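DNA ligase (Alteromonas mediterranea, PDB 6GDR) probably seals nicks in duplex DNA by joining the strand ends through an adenylated intermediate, as in other ATP-dependent DNA ligases. Local coordinates at residues G189-H194 with L207-Q212; D36-R41 with G79-T84. One frame throughout, in Å; residues are numbered along the deposited sequence.

Interaction 1. Residues G189-H194 with L207-Q212; sequences GLMLHH and LIKVKQ. Unlike the reference sequence in segment 207-212: I208 (reference Leu). With AMP (adenosine monophosphate), chain G.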
loop_
_atom_site.group_PDB
_atom_site.type_symbol
_atom_site.label_atom_id
_atom_site.label_comp_id
_atom_site.label_asym_id
_atom_site.label_seq_id
_atom_site.Cartn_x
_atom_site.Cartn_y
_atom_site.Cartn_z
ATOM N N GLY D 189 -1.830 0.434 8.055
ATOM C CA GLY D 189 -0.554 0.138 8.679
ATOM C C GLY D 189 0.233 1.418 8.908
ATOM O O GLY D 189 -0.326 2.513 8.912
ATOM N N LEU D 190 1.540 1.246 9.096
ATOM C CA LEU D 190 2.437 2.352 9.384
ATOM C C LEU D 190 3.581 2.369 8.381
ATOM O O LEU D 190 3.929 1.351 7.777
ATOM C CB LEU D 190 3.004 2.265 10.810
ATOM C CG LEU D 190 1.997 2.327 11.960
ATOM C CD1 LEU D 190 2.715 2.197 13.298
ATOM C CD2 LEU D 190 1.184 3.613 11.911
ATOM N N MET D 191 4.161 3.555 8.214
ATOM C CA MET D 191 5.333 3.758 7.377
ATOM C C MET D 191 6.400 4.468 8.194
ATOM O O MET D 191 6.097 5.378 8.972
ATOM C CB MET D 191 4.994 4.579 6.127
ATOM C CG MET D 191 3.978 3.916 5.212
ATOM S SD MET D 191 4.588 2.407 4.440
ATOM C CE MET D 191 5.826 3.061 3.324
ATOM N N LEU D 192 7.647 4.039 8.024
ATOM C CA LEU D 192 8.784 4.605 8.736
ATOM C C LEU D 192 9.775 5.130 7.709
ATOM O O LEU D 192 10.291 4.361 6.892
ATOM C CB LEU D 192 9.448 3.559 9.633
ATOM C CG LEU D 192 8.507 2.760 10.537
ATOM C CD1 LEU D 192 9.277 1.684 11.282
ATOM C CD2 LEU D 192 7.798 3.679 11.512
ATOM N N HIS D 193 10.037 6.434 7.750
ATOM C CA HIS D 193 10.964 7.080 6.830
ATOM C C HIS D 193 12.073 7.732 7.641
ATOM O O HIS D 193 11.807 8.608 8.471
ATOM C CB HIS D 193 10.246 8.113 5.959
ATOM C CG HIS D 193 10.920 8.368 4.648
ATOM N ND1 HIS D 193 10.244 8.841 3.544
ATOM C CD2 HIS D 193 12.209 8.213 4.261
ATOM C CE1 HIS D 193 11.086 8.967 2.534
ATOM N NE2 HIS D 193 12.286 8.593 2.944
ATOM N N HIS D 194 13.310 7.305 7.400
ATOM C CA HIS D 194 14.442 7.820 8.156
ATOM C C HIS D 194 14.610 9.315 7.911
ATOM O O HIS D 194 14.559 9.781 6.769
ATOM C CB HIS D 194 15.712 7.067 7.766
ATOM C CG HIS D 194 16.746 7.027 8.846
ATOM N ND1 HIS D 194 17.874 7.819 8.827
ATOM C CD2 HIS D 194 16.823 6.288 9.978
ATOM C CE1 HIS D 194 18.602 7.568 9.900
ATOM N NE2 HIS D 194 17.986 6.645 10.616
ATOM N N LEU D 207 13.344 3.393 4.433
ATOM C CA LEU D 207 11.897 3.500 4.269
ATOM C C LEU D 207 11.296 2.125 4.524
ATOM O O LEU D 207 11.388 1.238 3.670
ATOM C CB LEU D 207 11.533 4.006 2.873
ATOM C CG LEU D 207 10.043 4.087 2.534
ATOM C CD1 LEU D 207 9.316 5.026 3.484
ATOM C CD2 LEU D 207 9.855 4.534 1.093
ATOM N N ILE D 208 10.669 1.952 5.687
ATOM C CA ILE D 208 10.207 0.645 6.138
ATOM C C ILE D 208 8.686 0.623 6.165
ATOM O O ILE D 208 8.023 1.647 6.370
ATOM C CB ILE D 208 10.806 0.295 7.517
ATOM C CG1 ILE D 208 12.308 0.027 7.375
ATOM C CG2 ILE D 208 10.127 -0.928 8.130
ATOM C CD1 ILE D 208 13.127 0.486 8.555
ATOM N N LYS D 209 8.137 -0.571 5.958
ATOM C CA LYS D 209 6.708 -0.800 5.812
ATOM C C LYS D 209 6.251 -1.734 6.923
ATOM O O LYS D 209 6.876 -2.772 7.161
ATOM C CB LYS D 209 6.426 -1.400 4.433
ATOM C CG LYS D 209 5.016 -1.887 4.168
ATOM C CD LYS D 209 5.031 -2.972 3.095
ATOM C CE LYS D 209 5.805 -2.550 1.838
ATOM N NZ LYS D 209 5.925 -3.658 0.853
ATOM N N VAL D 210 5.165 -1.367 7.602
ATOM C CA VAL D 210 4.685 -2.102 8.766
ATOM C C VAL D 210 3.201 -2.388 8.577
ATOM O O VAL D 210 2.395 -1.457 8.471
ATOM C CB VAL D 210 4.922 -1.327 10.073
ATOM C CG1 VAL D 210 4.770 -2.254 11.264
ATOM C CG2 VAL D 210 6.300 -0.674 10.070
ATOM N N LYS D 211 2.844 -3.671 8.546
ATOM C CA LYS D 211 1.463 -4.098 8.382
ATOM C C LYS D 211 1.208 -5.316 9.258
ATOM O O LYS D 211 2.103 -6.135 9.481
ATOM C CB LYS D 211 1.146 -4.440 6.918
ATOM C CG LYS D 211 1.093 -3.238 5.985
ATOM C CD LYS D 211 1.309 -3.643 4.529
ATOM C CE LYS D 211 0.210 -4.557 4.009
ATOM N NZ LYS D 211 -1.119 -3.888 3.963
ATOM N N GLN D 212 -0.020 -5.426 9.755
ATOM C CA GLN D 212 -0.428 -6.589 10.528
ATOM C C GLN D 212 -1.068 -7.637 9.623
ATOM O O GLN D 212 -1.537 -7.347 8.521
ATOM C CB GLN D 212 -1.410 -6.203 11.634
ATOM C CG GLN D 212 -0.769 -5.515 12.823
ATOM C CD GLN D 212 -1.706 -5.347 14.015
ATOM O OE1 GLN D 212 -1.277 -4.906 15.081
ATOM N NE2 GLN D 212 -2.980 -5.695 13.844
HETATM P P AMP G . 3.322 -1.438 -0.956
HETATM O O1P AMP G . 2.064 -0.835 -0.375
HETATM O O2P AMP G . 3.867 -2.711 -0.352
HETATM O "O5'" AMP G . 4.477 -0.319 -0.903
HETATM C "C5'" AMP G . 4.254 0.881 -0.168
HETATM C "C4'" AMP G . 3.339 1.815 -0.957
HETATM O "O4'" AMP G . 2.410 2.449 -0.073
HETATM C "C3'" AMP G . 4.067 2.914 -1.712
HETATM O "O3'" AMP G . 3.972 2.679 -3.122
HETATM C "C2'" AMP G . 3.376 4.206 -1.322
HETATM O "O2'" AMP G . 2.951 4.939 -2.471
HETATM C "C1'" AMP G . 2.165 3.794 -0.493
HETATM N N9 AMP G . 1.868 4.630 0.703
HETATM C C8 AMP G . 0.616 4.799 1.173
HETATM N N7 AMP G . 0.606 5.599 2.267
HETATM C C5 AMP G . 1.876 5.960 2.512
HETATM C C6 AMP G . 2.560 6.797 3.522
HETATM N N6 AMP G . 1.853 7.408 4.498
HETATM N N1 AMP G . 3.900 6.926 3.439
HETATM C C2 AMP G . 4.610 6.318 2.470
HETATM N N3 AMP G . 4.047 5.542 1.523
HETATM C C4 AMP G . 2.709 5.327 1.482
#

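Interaction 2. Residues D36-R41 with G79-T84; sequences DGIRAR and GQFERT. With AMP (adenosine monophosphate), chain G; nucleotides of chain B.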
loop_
_atom_site.group_PDB
_atom_site.type_symbol
_atom_site.label_atom_id
_atom_site.label_comp_id
_atom_site.label_asym_id
_atom_site.label_seq_id
_atom_site.Cartn_x
_atom_site.Cartn_y
_atom_site.Cartn_z
ATOM N N ASP D 36 -4.330 3.565 2.483
ATOM C CA ASP D 36 -4.706 2.573 1.478
ATOM C C ASP D 36 -5.393 3.292 0.320
ATOM O O ASP D 36 -6.617 3.269 0.162
ATOM C CB ASP D 36 -5.605 1.508 2.093
ATOM C CG ASP D 36 -5.815 0.320 1.176
ATOM O OD1 ASP D 36 -5.110 0.220 0.152
ATOM O OD2 ASP D 36 -6.688 -0.518 1.485
ATOM N N GLY D 37 -4.578 3.943 -0.508
ATOM C CA GLY D 37 -5.056 4.692 -1.648
ATOM C C GLY D 37 -4.360 4.256 -2.925
ATOM O O GLY D 37 -3.979 3.094 -3.093
ATOM N N ILE D 38 -4.201 5.216 -3.832
ATOM C CA ILE D 38 -3.513 5.011 -5.101
ATOM C C ILE D 38 -2.289 5.912 -5.122
ATOM O O ILE D 38 -2.400 7.124 -4.896
ATOM C CB ILE D 38 -4.427 5.315 -6.304
ATOM C CG1 ILE D 38 -5.667 4.412 -6.294
ATOM C CG2 ILE D 38 -3.656 5.166 -7.614
ATOM C CD1 ILE D 38 -5.382 2.941 -6.543
ATOM N N ARG D 39 -1.128 5.326 -5.398
ATOM C CA ARG D 39 0.090 6.114 -5.523
ATOM C C ARG D 39 0.042 6.945 -6.797
ATOM O O ARG D 39 -0.391 6.472 -7.852
ATOM C CB ARG D 39 1.320 5.209 -5.541
ATOM C CG ARG D 39 2.638 5.963 -5.458
ATOM C CD ARG D 39 3.825 5.054 -5.729
ATOM N NE ARG D 39 5.027 5.502 -5.032
ATOM C CZ ARG D 39 5.800 6.505 -5.435
ATOM N NH1 ARG D 39 5.506 7.184 -6.539
ATOM N NH2 ARG D 39 6.872 6.835 -4.728
ATOM N N ALA D 40 0.493 8.192 -6.697
ATOM C CA ALA D 40 0.480 9.095 -7.837
ATOM C C ALA D 40 1.650 10.058 -7.730
ATOM O O ALA D 40 1.936 10.584 -6.650
ATOM C CB ALA D 40 -0.836 9.876 -7.919
ATOM N N ARG D 41 2.321 10.282 -8.855
ATOM C CA ARG D 41 3.399 11.256 -8.950
ATOM C C ARG D 41 2.882 12.510 -9.642
ATOM O O ARG D 41 2.271 12.427 -10.712
ATOM C CB ARG D 41 4.592 10.681 -9.713
ATOM C CG ARG D 41 5.540 11.738 -10.259
ATOM C CD ARG D 41 6.896 11.146 -10.591
ATOM N NE ARG D 41 7.625 10.756 -9.389
ATOM C CZ ARG D 41 8.779 10.097 -9.390
ATOM N NH1 ARG D 41 9.348 9.742 -10.535
ATOM N NH2 ARG D 41 9.366 9.787 -8.242
ATOM N N GLY D 79 -10.420 2.438 4.725
ATOM C CA GLY D 79 -11.343 1.446 4.214
ATOM C C GLY D 79 -12.089 1.854 2.964
ATOM O O GLY D 79 -13.174 1.328 2.706
ATOM N N GLN D 80 -11.534 2.773 2.174
ATOM C CA GLN D 80 -12.186 3.278 0.971
ATOM C C GLN D 80 -11.339 3.028 -0.273
ATOM O O GLN D 80 -11.350 3.830 -1.209
ATOM C CB GLN D 80 -12.487 4.770 1.114
ATOM C CG GLN D 80 -13.273 5.134 2.362
ATOM C CD GLN D 80 -14.640 4.483 2.402
ATOM O OE1 GLN D 80 -15.370 4.484 1.409
ATOM N NE2 GLN D 80 -14.994 3.917 3.549
ATOM N N PHE D 81 -10.605 1.915 -0.308
ATOM C CA PHE D 81 -9.686 1.674 -1.417
ATOM C C PHE D 81 -10.439 1.351 -2.703
ATOM O O PHE D 81 -10.242 2.010 -3.732
ATOM C CB PHE D 81 -8.718 0.542 -1.080
ATOM C CG PHE D 81 -7.947 0.052 -2.269
ATOM C CD1 PHE D 81 -8.267 -1.153 -2.872
ATOM C CD2 PHE D 81 -6.921 0.812 -2.805
ATOM C CE1 PHE D 81 -7.565 -1.600 -3.975
ATOM C CE2 PHE D 81 -6.219 0.372 -3.908
ATOM C CZ PHE D 81 -6.541 -0.835 -4.494
ATOM N N GLU D 82 -11.287 0.319 -2.673
ATOM C CA GLU D 82 -12.004 -0.086 -3.879
ATOM C C GLU D 82 -12.701 1.105 -4.524
ATOM O O GLU D 82 -12.596 1.324 -5.736
ATOM C CB GLU D 82 -13.018 -1.184 -3.549
ATOM C CG GLU D 82 -12.399 -2.528 -3.184
ATOM C CD GLU D 82 -12.332 -2.760 -1.687
ATOM O OE1 GLU D 82 -12.261 -1.768 -0.930
ATOM O OE2 GLU D 82 -12.359 -3.937 -1.268
ATOM N N ARG D 83 -13.416 1.893 -3.720
ATOM C CA ARG D 83 -14.086 3.076 -4.248
ATOM C C ARG D 83 -13.076 4.093 -4.767
ATOM O O ARG D 83 -13.279 4.693 -5.829
ATOM C CB ARG D 83 -14.973 3.691 -3.164
ATOM C CG ARG D 83 -15.552 5.048 -3.513
ATOM C CD ARG D 83 -16.770 5.357 -2.658
ATOM N NE ARG D 83 -16.851 6.771 -2.299
ATOM C CZ ARG D 83 -16.378 7.300 -1.173
ATOM N NH1 ARG D 83 -15.780 6.541 -0.265
ATOM N NH2 ARG D 83 -16.505 8.602 -0.953
ATOM N N THR D 84 -11.980 4.298 -4.034
ATOM C CA THR D 84 -10.953 5.235 -4.480
ATOM C C THR D 84 -10.362 4.800 -5.815
ATOM O O THR D 84 -10.193 5.616 -6.728
ATOM C CB THR D 84 -9.853 5.354 -3.422
ATOM O OG1 THR D 84 -10.414 5.839 -2.194
ATOM C CG2 THR D 84 -8.756 6.313 -3.884
HETATM P P AMP G . 3.322 -1.438 -0.956
HETATM O O1P AMP G . 2.064 -0.835 -0.375
HETATM O O2P AMP G . 3.867 -2.711 -0.352
HETATM O "O5'" AMP G . 4.477 -0.319 -0.903
HETATM C "C5'" AMP G . 4.254 0.881 -0.168
HETATM C "C4'" AMP G . 3.339 1.815 -0.957
HETATM O "O4'" AMP G . 2.410 2.449 -0.073
HETATM C "C3'" AMP G . 4.067 2.914 -1.712
HETATM O "O3'" AMP G . 3.972 2.679 -3.122
HETATM C "C2'" AMP G . 3.376 4.206 -1.322
HETATM O "O2'" AMP G . 2.951 4.939 -2.471
HETATM C "C1'" AMP G . 2.165 3.794 -0.493
HETATM N N9 AMP G . 1.868 4.630 0.703
HETATM C C8 AMP G . 0.616 4.799 1.173
HETATM N N7 AMP G . 0.606 5.599 2.267
HETATM C C5 AMP G . 1.876 5.960 2.512
HETATM C C6 AMP G . 2.560 6.797 3.522
HETATM N N6 AMP G . 1.853 7.408 4.498
HETATM N N1 AMP G . 3.900 6.926 3.439
HETATM C C2 AMP G . 4.610 6.318 2.470
HETATM N N3 AMP G . 4.047 5.542 1.523
HETATM C C4 AMP G . 2.709 5.327 1.482
ATOM P P DC B 10 -0.937 1.337 -6.526
ATOM O OP1 DC B 10 -0.716 2.628 -5.838
ATOM O OP2 DC B 10 0.136 0.763 -7.369
ATOM O "O5'" DC B 10 -1.372 0.248 -5.438
ATOM C "C5'" DC B 10 -2.438 0.544 -4.551
ATOM C "C4'" DC B 10 -2.982 -0.711 -3.895
ATOM O "O4'" DC B 10 -3.489 -1.621 -4.903
ATOM C "C3'" DC B 10 -1.969 -1.535 -3.127
ATOM O "O3'" DC B 10 -1.744 -0.994 -1.829
ATOM C "C2'" DC B 10 -2.647 -2.900 -3.085
ATOM C "C1'" DC B 10 -3.407 -2.954 -4.416
ATOM N N1 DC B 10 -2.738 -3.804 -5.441
ATOM C C2 DC B 10 -3.066 -5.161 -5.537
ATOM O O2 DC B 10 -3.920 -5.632 -4.776
ATOM N N3 DC B 10 -2.442 -5.922 -6.468
ATOM C C4 DC B 10 -1.528 -5.379 -7.271
ATOM N N4 DC B 10 -0.940 -6.172 -8.172
ATOM C C5 DC B 10 -1.176 -4.000 -7.185
ATOM C C6 DC B 10 -1.799 -3.259 -6.264
ATOM P P DC B 9 -0.306 0.452 -12.434
ATOM O OP1 DC B 9 0.466 1.745 -12.390
ATOM O OP2 DC B 9 0.565 -0.719 -12.073
ATOM O "O5'" DC B 9 -1.574 0.514 -11.508
ATOM C "C5'" DC B 9 -1.634 1.503 -10.507
ATOM C "C4'" DC B 9 -2.915 1.302 -9.694
ATOM O "O4'" DC B 9 -3.725 0.494 -10.287
ATOM C "C3'" DC B 9 -2.559 0.589 -8.343
ATOM O "O3'" DC B 9 -2.253 1.506 -7.433
ATOM C "C2'" DC B 9 -3.851 -0.170 -7.990
ATOM C "C1'" DC B 9 -4.338 -0.525 -9.161
ATOM N N1 DC B 9 -3.968 -1.836 -9.464
ATOM C C2 DC B 9 -4.779 -2.944 -8.991
ATOM O O2 DC B 9 -5.780 -2.731 -8.330
ATOM N N3 DC B 9 -4.393 -4.320 -9.310
ATOM C C4 DC B 9 -3.235 -4.588 -10.074
ATOM N N4 DC B 9 -2.883 -5.924 -10.369
ATOM C C5 DC B 9 -2.406 -3.469 -10.557
ATOM C C6 DC B 9 -2.790 -2.098 -10.240
HETATM O O HOH W 1 -9.049 4.108 1.505
#

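Interaction 1. Residues G189-H194 with L207-Q212
Four backbone hydrogen bonds join L190 to V210 and L192 to I208, pairing 189-194 and 207-210 as antiparallel strands whose directions differ by 166°. L190 N meets V210 O in the carbonyl plane, and I208 N does the same with L192 O at 2.7 Å; the two return bonds, from V210 N and L192 N, arrive tilted from the plane. M191 and K209, and likewise H193 and L207, form the non-hydrogen-bonded pairs between and beyond them.

Apolar contacts fill the face carrying L190, L192, I208 and V210. L192 CD1 meets V210 CG2 at 4.0 Å, and the two hydrogen-bonded pairs touch through their CB atoms. Branched aliphatic residues (I208 replaces a reference leucine) suit this side, where helix 172-184 packs on L192 and V210 through L175 and L179.

The other face serves the nucleotide. M191 bends at chi2 and chi3 (-66° and -69°), folding over one face of the adenine: CG lies 3.5 Å from AMP N1, and CE 3.5 Å from AMP N3. The same CE rests against L207 CD1, which sits over one face of the H193 ring, in one of its two conformers, as a CH-pi contact; F142 stacks on that conformer.

K209, CG anti to the backbone N, bends at chi3 to bring NZ to the phosphate, where it donates a 2.6 Å hydrogen bond to AMP O2P. Apolar on one side and nucleotide-binding on the other, the strand pair offers the carbons on either side of a thioether sulfur to the base and a cation to the phosphate, whose negative charge the lysine probably offsets.

Interaction 2. Residues D36-R41 with G79-T84
F81 lies against the backbone and side chains of 36-38 at the start of helix 81-89, most tightly around its ring. The D36 carboxylate lies nearly parallel to the ring (planes 6° apart) and off its plane, OD1 3.5 Å from F81 CD2 and OD2 3.4 Å from F81 CB; R282 takes OD2 in a salt bridge and the ring in a cation-pi contact. G37 O reaches the ring edge in plane, 3.6 Å from F81 CE2, and I38 CD1 touches CE2 obliquely. K34-L35-D36-G37 fits the KxDG motif of nucleotidyltransferases, beside AMP. With CG anti to the backbone N (chi1 168°), the ring extends to the DNA, placing CZ 3.2 Å from O4' of DC10 of chain B. A serine here would probably leave that sugar and I38 without their flat apolar partner and R282 without its ring.

Deeper in, I38 CG1 and T84 CG2 meet more loosely, at 4.4 Å. Wetter is the side of Q80, the N-cap residue, where a water bridges D36 O and Q80 N.

R39 N donates a straight 2.8 Å bond to OP1 of DC10 of chain B. Strand 38-42 runs between strands 47-48 and 70-75, and I38 packs on A85 and V88, joining helix 81-89 to that sheet.

Both contacts are buried and belong to the nucleotide-binding part of the ligase, yet they use different elements: interaction 1 joins two neighbouring strands of one sheet, while interaction 2 sets a helix start against the beginning of a strand in another. Their centres are about 17 Å apart and they do not touch, but AMP spans them: interaction 1 reaches its base and phosphate, interaction 2 its ribose, through R39. Backbone hydrogen bonding dominates the first. The second relies on an aromatic ring, a water bridge and the DNA backbone, consistent with its place where protein meets nucleic acid.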